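Hypothetical protein XAC2396 (Xanthomonas axonopodis pv. citri, PDB 2G3W) is of unknown function but has a compact fold built around a variation of the PD-(D/E)XK nuclease motif. Local coordinates at residues L80-G85 and V103-G108; L129-L134 and M175-P180; R91-C96 and M123-N128. One frame throughout, in Å; residues are numbered along the deposited sequence.

Contact 1 (L80-G85 and V103-G108); sequences LWIDLG and VVIGYG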
ATOM      1  N   LEU A  80      -2.389  17.659  -9.170  1.00 35.53           N
ATOM      2  CA  LEU A  80      -1.659  16.964  -8.139  1.00 35.18           C
ATOM      3  C   LEU A  80      -1.059  18.007  -7.223  1.00 34.81           C
ATOM      4  O   LEU A  80      -0.421  18.947  -7.693  1.00 34.70           O
ATOM      5  CB  LEU A  80      -0.535  16.116  -8.745  1.00 35.54           C
ATOM      6  CG  LEU A  80       0.276  15.231  -7.771  1.00 36.83           C
ATOM      7  CD1 LEU A  80      -0.545  14.066  -7.257  1.00 36.39           C
ATOM      8  CD2 LEU A  80       1.536  14.739  -8.491  1.00 36.33           C
ATOM      9  N   TRP A  81      -1.258  17.813  -5.926  1.00 33.91           N
ATOM     10  CA  TRP A  81      -0.861  18.757  -4.893  1.00 33.44           C
ATOM     11  C   TRP A  81      -0.127  17.962  -3.854  1.00 33.08           C
ATOM     12  O   TRP A  81      -0.708  17.077  -3.242  1.00 31.75           O
ATOM     13  CB  TRP A  81      -2.119  19.369  -4.277  1.00 33.48           C
ATOM     14  CG  TRP A  81      -1.954  20.307  -3.114  1.00 32.56           C
ATOM     15  CD1 TRP A  81      -1.503  20.009  -1.857  1.00 32.92           C
ATOM     16  CD2 TRP A  81      -2.321  21.682  -3.089  1.00 32.05           C
ATOM     17  NE1 TRP A  81      -1.533  21.127  -1.053  1.00 31.57           N
ATOM     18  CE2 TRP A  81      -2.037  22.169  -1.791  1.00 33.08           C
ATOM     19  CE3 TRP A  81      -2.857  22.561  -4.048  1.00 33.64           C
ATOM     20  CZ2 TRP A  81      -2.264  23.500  -1.420  1.00 34.65           C
ATOM     21  CZ3 TRP A  81      -3.085  23.889  -3.682  1.00 33.92           C
ATOM     22  CH2 TRP A  81      -2.780  24.348  -2.373  1.00 34.04           C
ATOM     23  N   ILE A  82       1.168  18.257  -3.675  1.00 32.56           N
ATOM     24  CA  ILE A  82       2.020  17.499  -2.739  1.00 32.44           C
ATOM     25  C   ILE A  82       2.520  18.359  -1.570  1.00 31.75           C
ATOM     26  O   ILE A  82       3.161  19.389  -1.802  1.00 31.68           O
ATOM     27  CB  ILE A  82       3.253  16.862  -3.486  1.00 33.01           C
ATOM     28  CG1 ILE A  82       2.827  16.064  -4.747  1.00 33.88           C
ATOM     29  CG2 ILE A  82       4.071  15.991  -2.495  1.00 33.04           C
ATOM     30  CD1 ILE A  82       3.965  15.631  -5.682  1.00 32.75           C
ATOM     31  N   ASP A  83       2.213  17.961  -0.326  1.00 32.43           N
ATOM     32  CA  ASP A  83       2.673  18.657   0.876  1.00 32.81           C
ATOM     33  C   ASP A  83       3.583  17.743   1.694  1.00 33.86           C
ATOM     34  O   ASP A  83       3.268  16.550   1.890  1.00 32.99           O
ATOM     35  CB  ASP A  83       1.503  19.118   1.783  1.00 32.99           C
ATOM     36  CG  ASP A  83       0.887  20.454   1.343  1.00 32.11           C
ATOM     37  OD1 ASP A  83       1.569  21.286   0.748  1.00 30.60           O
ATOM     38  OD2 ASP A  83      -0.310  20.655   1.550  1.00 33.05           O
ATOM     39  N   LEU A  84       4.718  18.276   2.146  1.00 33.21           N
ATOM     40  CA  LEU A  84       5.675  17.455   2.867  1.00 33.57           C
ATOM     41  C   LEU A  84       5.398  17.641   4.329  1.00 34.64           C
ATOM     42  O   LEU A  84       4.868  18.684   4.748  1.00 34.11           O
ATOM     43  CB  LEU A  84       7.142  17.800   2.554  1.00 33.08           C
ATOM     44  CG  LEU A  84       7.432  17.984   1.043  1.00 35.05           C
ATOM     45  CD1 LEU A  84       8.804  18.607   0.857  1.00 37.98           C
ATOM     46  CD2 LEU A  84       7.299  16.679   0.290  1.00 33.43           C
ATOM     47  N   GLY A  85       5.731  16.627   5.103  1.00 35.61           N
ATOM     48  CA  GLY A  85       5.600  16.733   6.560  1.00 36.33           C
ATOM     49  C   GLY A  85       4.286  16.232   7.111  1.00 37.59           C
ATOM     50  O   GLY A  85       3.708  15.217   6.655  1.00 37.06           O
ATOM     51  N   VAL A 103      -1.441  14.689  -2.001  1.00 32.69           N
ATOM     52  CA  VAL A 103      -0.442  13.777  -1.417  1.00 32.25           C
ATOM     53  C   VAL A 103       0.184  14.428  -0.188  1.00 32.18           C
ATOM     54  O   VAL A 103       0.589  15.595  -0.230  1.00 32.52           O
ATOM     55  CB  VAL A 103       0.683  13.456  -2.458  1.00 31.81           C
ATOM     56  CG1 VAL A 103       1.682  12.361  -1.950  1.00 30.33           C
ATOM     57  CG2 VAL A 103       0.049  13.050  -3.837  1.00 32.85           C
ATOM     58  N   VAL A 104       0.269  13.673   0.900  1.00 32.46           N
ATOM     59  CA  VAL A 104       1.044  14.051   2.053  1.00 33.05           C
ATOM     60  C   VAL A 104       2.227  13.082   2.117  1.00 33.67           C
ATOM     61  O   VAL A 104       2.039  11.875   2.067  1.00 32.83           O
ATOM     62  CB  VAL A 104       0.178  13.907   3.326  1.00 33.81           C
ATOM     63  CG1 VAL A 104       1.021  14.130   4.627  1.00 33.67           C
ATOM     64  CG2 VAL A 104      -0.943  14.856   3.263  1.00 30.99           C
ATOM     65  N   ILE A 105       3.447  13.615   2.239  1.00 33.81           N
ATOM     66  CA  ILE A 105       4.664  12.788   2.350  1.00 34.23           C
ATOM     67  C   ILE A 105       5.287  13.069   3.717  1.00 34.02           C
ATOM     68  O   ILE A 105       5.872  14.115   3.923  1.00 33.63           O
ATOM     69  CB  ILE A 105       5.642  13.127   1.215  1.00 34.73           C
ATOM     70  CG1 ILE A 105       4.982  12.808  -0.132  1.00 35.81           C
ATOM     71  CG2 ILE A 105       7.017  12.347   1.364  1.00 36.90           C
ATOM     72  CD1 ILE A 105       5.875  13.107  -1.362  1.00 34.30           C
ATOM     73  N   GLY A 106       5.064  12.192   4.676  1.00 33.03           N
ATOM     74  CA  GLY A 106       5.681  12.345   5.997  1.00 33.51           C
ATOM     75  C   GLY A 106       7.015  11.613   6.131  1.00 33.64           C
ATOM     76  O   GLY A 106       7.282  10.654   5.405  1.00 35.42           O
ATOM     77  N   TYR A 107       7.854  12.083   7.068  1.00 33.13           N
ATOM     78  CA  TYR A 107       9.211  11.579   7.186  1.00 33.83           C
ATOM     79  C   TYR A 107       9.779  11.806   8.594  1.00 33.65           C
ATOM     80  O   TYR A 107      10.986  11.850   8.772  1.00 31.85           O
ATOM     81  CB  TYR A 107      10.096  12.159   6.054  1.00 33.65           C
ATOM     82  CG  TYR A 107      10.258  13.659   6.072  1.00 33.59           C
ATOM     83  CD1 TYR A 107       9.280  14.509   5.528  1.00 35.26           C
ATOM     84  CD2 TYR A 107      11.380  14.242   6.633  1.00 32.72           C
ATOM     85  CE1 TYR A 107       9.415  15.903   5.606  1.00 33.32           C
ATOM     86  CE2 TYR A 107      11.542  15.618   6.663  1.00 36.14           C
ATOM     87  CZ  TYR A 107      10.560  16.430   6.150  1.00 34.21           C
ATOM     88  OH  TYR A 107      10.738  17.766   6.195  1.00 35.11           O
ATOM     89  N   GLY A 108       8.898  11.875   9.605  1.00 32.68           N
ATOM     90  CA  GLY A 108       9.308  12.406  10.909  1.00 34.47           C
ATOM     91  C   GLY A 108       9.454  11.342  11.981  1.00 35.56           C
ATOM     92  O   GLY A 108       9.602  11.684  13.140  1.00 36.44           O
TER
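Ile82 and Ile105 both set CG1 anti to the carbonyl carbon (chi1 -51° and -62°), and this leaves the CG2 branch of Ile82 to meet the end of Ile105, with CG2 3.6 Å from Ile105 CD1. The two side chains cross at a slant. Leu84 takes the same first torsion and lies alongside Ile105, pointing the same way, its CD2 4.0 Å from Ile105 CB. Ile105 is thus gripped by two residues of the neighbouring strand, one at its tip and one along its flank. Further back, Leu80 reaches forward from its place in the strand to put CD1 3.6 Å from Val103 CG2, while Ile82 CG1 rests beside Val103 CB.

Between the two strands runs a regular parallel ladder. Asp83 N gives a nearly straight bond to Val103 O (2.9 Å, 173°), and Asp83 O receives Ile105 N; Trp81 O takes Val103 N at one end, and Gly85 N reaches Ile105 O at the other. These are the two strands of a beta-alpha-beta unit, strand 78-84, helix 89-98 and strand 101-106, inside the mixed sheet, with 129-133 on one side and 69-72 on the other. Helix 37-49 packs on the face that carries Leu84 and Ile105.

The opposite face, with Trp81, Asp83 and Val104, is partly polar. Trp81 NE1 donates to Asp83 OD2 at 2.9 Å; the oxygen lies in the indole plane, yet the N-H comes from above the carboxylate plane. The same OD2 forms a salt bridge with Arg91 of helix 89-98, so this buried carboxylate is held by both the strand and the crossover helix. Beyond the ladder, the edge of the Tyr107 ring turns to Gly85, CE1 lying 3.8 Å from Gly85 N.

Contact 2 (L129-L134 and M175-P180); sequences LRVIEL and MVRQAP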
ATOM      1  N   LEU A 129      -6.979  11.260  -1.618  1.00 31.96           N
ATOM      2  CA  LEU A 129      -5.795  11.505  -0.817  1.00 32.12           C
ATOM      3  C   LEU A 129      -4.836  10.330  -0.883  1.00 31.92           C
ATOM      4  O   LEU A 129      -5.249   9.183  -0.803  1.00 31.28           O
ATOM      5  CB  LEU A 129      -6.226  11.735   0.637  1.00 32.78           C
ATOM      6  CG  LEU A 129      -5.134  11.883   1.710  1.00 35.20           C
ATOM      7  CD1 LEU A 129      -4.216  13.051   1.410  1.00 30.83           C
ATOM      8  CD2 LEU A 129      -5.847  12.090   3.059  1.00 31.08           C
ATOM      9  N   ARG A 130      -3.554  10.626  -1.071  1.00 31.75           N
ATOM     10  CA  ARG A 130      -2.480   9.641  -0.952  1.00 31.57           C
ATOM     11  C   ARG A 130      -1.580  10.027   0.229  1.00 31.39           C
ATOM     12  O   ARG A 130      -1.109  11.165   0.313  1.00 33.51           O
ATOM     13  CB  ARG A 130      -1.660   9.610  -2.272  1.00 30.75           C
ATOM     14  CG  ARG A 130      -0.481   8.634  -2.267  1.00 31.02           C
ATOM     15  CD  ARG A 130       0.299   8.724  -3.631  1.00 30.78           C
ATOM     16  NE  ARG A 130      -0.593   8.264  -4.686  1.00 39.10           N
ATOM     17  CZ  ARG A 130      -0.848   6.988  -4.973  1.00 38.22           C
ATOM     18  NH1 ARG A 130      -0.267   5.990  -4.302  1.00 42.71           N
ATOM     19  NH2 ARG A 130      -1.706   6.712  -5.917  1.00 38.53           N
ATOM     20  N   VAL A 131      -1.356   9.116   1.168  1.00 31.33           N
ATOM     21  CA  VAL A 131      -0.482   9.414   2.289  1.00 32.00           C
ATOM     22  C   VAL A 131       0.642   8.414   2.229  1.00 33.11           C
ATOM     23  O   VAL A 131       0.409   7.192   2.126  1.00 32.62           O
ATOM     24  CB  VAL A 131      -1.205   9.343   3.688  1.00 32.86           C
ATOM     25  CG1 VAL A 131      -0.154   9.601   4.843  1.00 32.21           C
ATOM     26  CG2 VAL A 131      -2.335  10.363   3.756  1.00 30.99           C
ATOM     27  N   ILE A 132       1.867   8.932   2.200  1.00 34.76           N
ATOM     28  CA  ILE A 132       3.034   8.064   2.266  1.00 36.88           C
ATOM     29  C   ILE A 132       3.971   8.448   3.411  1.00 37.07           C
ATOM     30  O   ILE A 132       4.008   9.620   3.856  1.00 37.55           O
ATOM     31  CB  ILE A 132       3.804   7.968   0.940  1.00 37.04           C
ATOM     32  CG1 ILE A 132       4.614   9.190   0.675  1.00 39.60           C
ATOM     33  CG2 ILE A 132       2.877   7.621  -0.300  1.00 39.40           C
ATOM     34  CD1 ILE A 132       5.765   8.867  -0.215  1.00 47.01           C
ATOM     35  N   GLU A 133       4.692   7.448   3.911  1.00 36.14           N
ATOM     36  CA  GLU A 133       5.654   7.686   4.983  1.00 36.15           C
ATOM     37  C   GLU A 133       7.016   7.157   4.546  1.00 35.56           C
ATOM     38  O   GLU A 133       7.117   6.027   4.051  1.00 35.12           O
ATOM     39  CB  GLU A 133       5.251   6.998   6.277  1.00 36.20           C
ATOM     40  CG  GLU A 133       6.390   7.095   7.276  1.00 40.22           C
ATOM     41  CD  GLU A 133       6.004   6.737   8.675  1.00 45.09           C
ATOM     42  OE1 GLU A 133       4.831   6.383   8.909  1.00 48.96           O
ATOM     43  OE2 GLU A 133       6.879   6.840   9.569  1.00 52.66           O
ATOM     44  N   LEU A 134       8.036   7.991   4.745  1.00 34.89           N
ATOM     45  CA  LEU A 134       9.418   7.619   4.498  1.00 34.81           C
ATOM     46  C   LEU A 134      10.144   7.438   5.829  1.00 33.95           C
ATOM     47  O   LEU A 134       9.941   8.210   6.753  1.00 34.75           O
ATOM     48  CB  LEU A 134      10.095   8.740   3.725  1.00 33.14           C
ATOM     49  CG  LEU A 134       9.353   9.264   2.499  1.00 35.88           C
ATOM     50  CD1 LEU A 134      10.127  10.482   1.865  1.00 35.73           C
ATOM     51  CD2 LEU A 134       9.133   8.131   1.477  1.00 34.99           C
HETATM   52  N   MSE A 175       6.210   3.897   2.522  1.00 34.12           N
HETATM   53  CA  MSE A 175       5.072   3.177   3.041  1.00 35.73           C
HETATM   54  C   MSE A 175       3.774   3.904   2.635  1.00 34.36           C
HETATM   55  O   MSE A 175       3.585   5.057   2.939  1.00 33.59           O
HETATM   56  CB  MSE A 175       5.203   2.930   4.570  1.00 35.15           C
HETATM   57  CG  MSE A 175       3.891   2.564   5.262  1.00 42.69           C
HETATM   58 SE   MSE A 175       3.248   0.805   4.741  0.80 58.73          SE
HETATM   59  CE  MSE A 175       1.411   0.980   5.568  1.00 42.77           C
ATOM     60  N   VAL A 176       2.884   3.203   1.942  1.00 33.52           N
ATOM     61  CA  VAL A 176       1.634   3.825   1.522  1.00 33.48           C
ATOM     62  C   VAL A 176       0.562   3.633   2.621  1.00 33.14           C
ATOM     63  O   VAL A 176       0.052   2.531   2.806  1.00 34.16           O
ATOM     64  CB  VAL A 176       1.170   3.268   0.181  1.00 34.16           C
ATOM     65  CG1 VAL A 176      -0.084   3.987  -0.279  1.00 33.87           C
ATOM     66  CG2 VAL A 176       2.303   3.425  -0.876  1.00 32.89           C
ATOM     67  N   ARG A 177       0.276   4.689   3.379  1.00 32.16           N
ATOM     68  CA  ARG A 177      -0.785   4.679   4.379  1.00 32.07           C
ATOM     69  C   ARG A 177      -2.176   4.770   3.764  1.00 31.18           C
ATOM     70  O   ARG A 177      -3.130   4.288   4.326  1.00 30.38           O
ATOM     71  CB  ARG A 177      -0.601   5.866   5.345  1.00 32.68           C
ATOM     72  CG  ARG A 177       0.751   5.884   6.075  1.00 36.30           C
ATOM     73  CD  ARG A 177       0.787   4.849   7.175  1.00 39.26           C
ATOM     74  NE  ARG A 177       1.942   5.035   8.084  1.00 41.79           N
ATOM     75  CZ  ARG A 177       2.338   4.125   8.971  1.00 43.89           C
ATOM     76  NH1 ARG A 177       1.690   2.968   9.064  1.00 43.38           N
ATOM     77  NH2 ARG A 177       3.378   4.354   9.773  1.00 41.67           N
ATOM     78  N   GLN A 178      -2.306   5.446   2.631  1.00 30.60           N
ATOM     79  CA  GLN A 178      -3.611   5.592   1.993  1.00 30.62           C
ATOM     80  C   GLN A 178      -3.364   5.903   0.537  1.00 31.21           C
ATOM     81  O   GLN A 178      -2.426   6.616   0.251  1.00 31.02           O
ATOM     82  CB  GLN A 178      -4.377   6.755   2.633  1.00 29.98           C
ATOM     83  CG  GLN A 178      -5.856   6.795   2.208  1.00 33.05           C
ATOM     84  CD  GLN A 178      -6.740   7.666   3.087  1.00 30.28           C
ATOM     85  OE1 GLN A 178      -6.632   7.628   4.300  1.00 32.33           O
ATOM     86  NE2 GLN A 178      -7.659   8.412   2.465  1.00 29.66           N
ATOM     87  N   ALA A 179      -4.173   5.364  -0.377  1.00 32.14           N
ATOM     88  CA  ALA A 179      -4.068   5.744  -1.788  1.00 33.33           C
ATOM     89  C   ALA A 179      -5.471   5.925  -2.354  1.00 35.05           C
ATOM     90  O   ALA A 179      -6.386   5.249  -1.893  1.00 35.53           O
ATOM     91  CB  ALA A 179      -3.287   4.681  -2.571  1.00 33.64           C
ATOM     92  N   PRO A 180      -5.662   6.847  -3.334  1.00 35.59           N
ATOM     93  CA  PRO A 180      -6.975   6.964  -3.992  1.00 37.13           C
ATOM     94  C   PRO A 180      -7.478   5.647  -4.602  1.00 38.96           C
ATOM     95  O   PRO A 180      -6.680   4.847  -5.080  1.00 38.38           O
ATOM     96  CB  PRO A 180      -6.739   7.972  -5.134  1.00 36.66           C
ATOM     97  CG  PRO A 180      -5.482   8.681  -4.819  1.00 36.09           C
ATOM     98  CD  PRO A 180      -4.693   7.855  -3.810  1.00 35.70           C
TER
HETATM   99  O   HOH W   1      -7.838   8.586  -0.318  1.00 31.80           O
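The guanidinium of Arg177 has Glu133 OE1 at its edge and Met175 CG, a selenomethionine carbon, over one face; that of Arg130 has Pro180 CD over one face, 3.8 Å from NH2. Arg177 NH2 donates to Glu133 OE1 at 2.6 Å, on the syn side but tilted out of the carboxylate plane, the two planes being 49° apart. NE adds a weak second bond to the same oxygen. Glu133 reaches this point with an extended chain, CG anti to its backbone N (chi1 171°), whereas the Arg177 chain bends at chi2 (-75°) to carry its guanidinium round to Glu133.

Strand 129-133 and the C-terminal segment run antiparallel. Glu133 and Met175 form a hydrogen-bonded pair, with Met175 N to Glu133 O at 2.8 Å and nearly straight. Next comes a classic beta bulge: Arg177 and Gln178 both face Val131, whose O receives Gln178 N on a lone pair (3.3 Å) and a weak bond from Arg177 N. The bulged backbone sets Arg177 CB 3.8 Å from Val131 CG1. Val131 N returns a bond to Gln178 O. Farther along, a water donates to Leu129 O and accepts from Gln178 NE2 (2.8 Å), linking the strand to the side-chain amide of Gln178, itself part of the bulge; NE2 also donates to Met123 O.

Several polar ends have further partners: Arg130 NE forms a salt bridge with Glu101, while Gln178 OE1 bonds to Asn24 of the second subunit. Arg177 NH1 bonds to Tyr22 O of that subunit, joining the salt bridge to the dimer interface; sharing the guanidinium between carboxylate and carbonyl probably steadies its positive charge.

Contact 3 (R91-C96 and M123-N128); sequences RVRKAC and MGRYRN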
ATOM      1  N   ARG A  91      -5.173  21.996   6.477  1.00 34.20           N
ATOM      2  CA  ARG A  91      -4.296  21.946   5.311  1.00 34.88           C
ATOM      3  C   ARG A  91      -4.616  20.653   4.541  1.00 34.62           C
ATOM      4  O   ARG A  91      -4.677  20.654   3.320  1.00 33.12           O
ATOM      5  CB  ARG A  91      -2.837  21.946   5.762  1.00 35.36           C
ATOM      6  CG  ARG A  91      -1.889  22.871   5.007  1.00 40.39           C
ATOM      7  CD  ARG A  91      -2.081  22.835   3.470  1.00 41.99           C
ATOM      8  NE  ARG A  91      -0.847  23.066   2.700  1.00 40.15           N
ATOM      9  CZ  ARG A  91      -0.529  24.187   2.054  1.00 44.37           C
ATOM     10  NH1 ARG A  91      -1.339  25.236   2.054  1.00 45.37           N
ATOM     11  NH2 ARG A  91       0.625  24.264   1.401  1.00 47.53           N
ATOM     12  N   VAL A  92      -4.875  19.561   5.257  1.00 33.82           N
ATOM     13  CA  VAL A  92      -5.231  18.315   4.561  1.00 34.64           C
ATOM     14  C   VAL A  92      -6.573  18.486   3.853  1.00 34.74           C
ATOM     15  O   VAL A  92      -6.703  18.157   2.663  1.00 34.82           O
ATOM     16  CB  VAL A  92      -5.187  17.079   5.476  1.00 34.99           C
ATOM     17  CG1 VAL A  92      -5.656  15.839   4.718  1.00 34.33           C
ATOM     18  CG2 VAL A  92      -3.778  16.837   5.902  1.00 35.01           C
ATOM     19  N   ARG A  93      -7.561  19.040   4.564  1.00 34.06           N
ATOM     20  CA  ARG A  93      -8.883  19.234   3.991  0.50 34.37           C
ATOM     21  C   ARG A  93      -8.828  20.087   2.731  1.00 34.44           C
ATOM     22  O   ARG A  93      -9.427  19.735   1.725  1.00 34.08           O
ATOM     23  CB  ARG A  93      -9.841  19.856   5.006  0.50 33.63           C
ATOM     24  CG  ARG A  93     -11.291  19.676   4.629  0.50 33.10           C
ATOM     25  CD  ARG A  93     -12.210  20.533   5.469  0.50 30.75           C
ATOM     26  NE  ARG A  93     -11.855  21.955   5.473  0.50 26.67           N
ATOM     27  CZ  ARG A  93     -11.969  22.778   4.432  0.50 27.74           C
ATOM     28  NH1 ARG A  93     -12.405  22.332   3.257  0.50 27.54           N
ATOM     29  NH2 ARG A  93     -11.636  24.055   4.564  0.50 26.10           N
ATOM     30  N   LYS A  94      -8.114  21.210   2.818  1.00 35.30           N
ATOM     31  CA  LYS A  94      -7.915  22.146   1.712  1.00 36.12           C
ATOM     32  C   LYS A  94      -7.315  21.448   0.489  1.00 36.12           C
ATOM     33  O   LYS A  94      -7.811  21.606  -0.643  1.00 35.83           O
ATOM     34  CB  LYS A  94      -6.979  23.285   2.144  1.00 35.29           C
ATOM     35  CG  LYS A  94      -6.666  24.310   1.012  1.00 37.84           C
ATOM     36  CD  LYS A  94      -5.305  25.018   1.161  1.00 37.01           C
ATOM     37  N   ALA A  95      -6.250  20.676   0.704  1.00 35.56           N
ATOM     38  CA  ALA A  95      -5.583  20.062  -0.448  1.00 35.07           C
ATOM     39  C   ALA A  95      -6.528  19.089  -1.189  1.00 34.63           C
ATOM     40  O   ALA A  95      -6.603  19.112  -2.416  1.00 33.74           O
ATOM     41  CB  ALA A  95      -4.294  19.380  -0.019  1.00 35.56           C
ATOM     42  N   CYS A  96      -7.305  18.284  -0.447  1.00 33.73           N
ATOM     43  CA  CYS A  96      -8.220  17.336  -1.089  1.00 33.55           C
ATOM     44  C   CYS A  96      -9.350  18.037  -1.824  1.00 33.86           C
ATOM     45  O   CYS A  96      -9.850  17.575  -2.878  1.00 33.45           O
ATOM     46  CB  CYS A  96      -8.782  16.337  -0.074  1.00 33.78           C
ATOM     47  SG  CYS A  96      -7.628  14.969   0.263  1.00 33.83           S
HETATM   48  N   MSE A 123      -8.953  10.363   8.270  1.00 40.11           N
HETATM   49  CA  MSE A 123      -8.532  10.544   6.875  1.00 41.60           C
HETATM   50  C   MSE A 123      -9.177   9.587   5.838  1.00 38.95           C
HETATM   51  O   MSE A 123      -9.139   9.840   4.632  1.00 37.74           O
HETATM   52  CB  MSE A 123      -7.007  10.589   6.772  1.00 40.77           C
HETATM   53  CG  MSE A 123      -6.447  11.969   7.165  1.00 41.48           C
HETATM   54 SE   MSE A 123      -4.583  11.941   7.056  0.80 53.44          SE
HETATM   55  CE  MSE A 123      -4.100  10.598   8.484  1.00 50.40           C
ATOM     56  N   GLY A 124      -9.828   8.540   6.327  1.00 38.76           N
ATOM     57  CA  GLY A 124     -10.707   7.694   5.504  1.00 37.55           C
ATOM     58  C   GLY A 124     -11.888   8.447   4.894  1.00 36.43           C
ATOM     59  O   GLY A 124     -12.496   7.952   3.938  1.00 36.54           O
ATOM     60  N   ARG A 125     -12.201   9.640   5.428  1.00 34.51           N
ATOM     61  CA  ARG A 125     -13.284  10.539   4.890  1.00 32.93           C
ATOM     62  C   ARG A 125     -12.894  11.102   3.510  1.00 31.86           C
ATOM     63  O   ARG A 125     -13.737  11.651   2.788  1.00 31.56           O
ATOM     64  CB  ARG A 125     -13.540  11.730   5.845  1.00 32.52           C
ATOM     65  CG  ARG A 125     -12.301  12.652   6.019  1.00 32.40           C
ATOM     66  CD  ARG A 125     -12.472  13.807   7.004  1.00 33.52           C
ATOM     67  NE  ARG A 125     -13.168  14.957   6.393  1.00 35.33           N
ATOM     68  CZ  ARG A 125     -13.447  16.106   7.016  1.00 35.47           C
ATOM     69  NH1 ARG A 125     -13.088  16.294   8.283  1.00 35.36           N
ATOM     70  NH2 ARG A 125     -14.080  17.078   6.373  1.00 35.94           N
ATOM     71  N   TYR A 126     -11.623  10.983   3.137  1.00 31.38           N
ATOM     72  CA  TYR A 126     -11.166  11.510   1.823  1.00 31.67           C
ATOM     73  C   TYR A 126     -10.956  10.396   0.806  1.00 32.58           C
ATOM     74  O   TYR A 126     -10.407   9.362   1.157  1.00 33.93           O
ATOM     75  CB  TYR A 126      -9.866  12.315   1.958  1.00 31.58           C
ATOM     76  CG  TYR A 126      -9.947  13.461   2.954  1.00 32.09           C
ATOM     77  CD1 TYR A 126     -10.698  14.603   2.671  1.00 31.71           C
ATOM     78  CD2 TYR A 126      -9.229  13.418   4.131  1.00 32.28           C
ATOM     79  CE1 TYR A 126     -10.779  15.651   3.569  1.00 32.93           C
ATOM     80  CE2 TYR A 126      -9.265  14.470   5.026  1.00 29.54           C
ATOM     81  CZ  TYR A 126     -10.067  15.581   4.739  1.00 32.76           C
ATOM     82  OH  TYR A 126     -10.151  16.615   5.634  1.00 31.93           O
ATOM     83  N   ARG A 127     -11.359  10.602  -0.448  1.00 31.81           N
ATOM     84  CA  ARG A 127     -11.177   9.555  -1.480  1.00 31.57           C
ATOM     85  C   ARG A 127     -10.046   9.846  -2.521  1.00 32.01           C
ATOM     86  O   ARG A 127      -9.695   8.984  -3.342  1.00 30.91           O
ATOM     87  CB  ARG A 127     -12.534   9.183  -2.143  1.00 32.72           C
ATOM     88  CG  ARG A 127     -13.055  10.252  -3.118  1.00 33.66           C
ATOM     89  CD  ARG A 127     -14.336   9.857  -3.867  0.25 30.11           C
ATOM     90  NE  ARG A 127     -14.519   8.420  -4.113  0.25 25.60           N
ATOM     91  CZ  ARG A 127     -14.143   7.763  -5.212  0.25 22.88           C
ATOM     92  NH1 ARG A 127     -13.517   8.385  -6.194  0.25 20.06           N
ATOM     93  NH2 ARG A 127     -14.378   6.462  -5.315  0.25 21.73           N
ATOM     94  N   ASN A 128      -9.465  11.046  -2.468  1.00 30.86           N
ATOM     95  CA  ASN A 128      -8.486  11.484  -3.466  1.00 32.43           C
ATOM     96  C   ASN A 128      -7.166  11.818  -2.797  1.00 32.19           C
ATOM     97  O   ASN A 128      -6.335  12.553  -3.331  1.00 32.84           O
ATOM     98  CB  ASN A 128      -9.019  12.683  -4.254  1.00 32.35           C
ATOM     99  CG  ASN A 128      -9.247  13.929  -3.376  1.00 34.05           C
ATOM    100  OD1 ASN A 128      -9.597  13.826  -2.201  1.00 32.75           O
ATOM    101  ND2 ASN A 128      -9.066  15.112  -3.970  1.00 34.87           N
TER
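Helix 89-98 runs past an irregular segment that opens with a type I turn, Met123 to Tyr126, closed by Tyr126 N to Met123 O, and the backbones come nearest where Cys96 CA and Asn128 CA are 6.3 Å apart. Asn128 makes a hydrogen bond across to the helix: ND2 donates to Cys96 O at 2.8 Å and 164°, meeting a lone pair in the carbonyl plane with the oxygen close to the plane of the amide. Its CG sits between the backbone N and the carbonyl carbon (chi1 64°), a setting that holds the amide up against the helix. The same ND2 also donates to Arg100 O, just beyond the helix end, giving this nitrogen two carbonyl acceptors.

Tyr126 points its side chain at the helix and packs its ring against Val92, Arg93 and Cys96, the outer two one turn apart. Cys96 SG lies 4.3 Å from the ring centroid, an oblique sulfur-aromatic contact, and Val92 CG1 stands 3.9 Å from Tyr126 CE2. This places the connection between helix 110-123 and strand 129-133 against the crossover helix of the beta-alpha-beta unit 78-106, at the surface of the fold; Val92 and Cys96 also touch Leu129, where that strand begins.

Farther from the core the Tyr126 hydroxyl oxygen approaches Arg93 CB at 3.3 Å. Arg125 folds back over its neighbour: its CG lies over the centre of one face of the Tyr126 ring, and its guanidinium has Tyr126 OH above its own centre. In the conformer of Arg93 given, Arg125 NH2 then comes within 4.0 Å of Arg93 CD, meeting the aliphatic part of that arginine.

Contacts 1 and 2 lie side by side in one mixed sheet, their centres about 9 Å apart, because strands 101-106 and 129-133 are neighbours: Gly106 N and O probably bond to Ile132 O and Leu134 N. Contact 3 sits about 12 Å from the centre of each, nearer the surface. Along the chain, contacts 1 and 3 interleave, since helix 89-98 connects the two strands of contact 1; contact 2 opens only after both have closed. Leu129 CB meets Cys96 SG at 3.5 Å, and Gln178 NE2 probably donates to Met123 O. The C-terminal segment, the sheet and its crossover helix are thereby tied together in one compact unit.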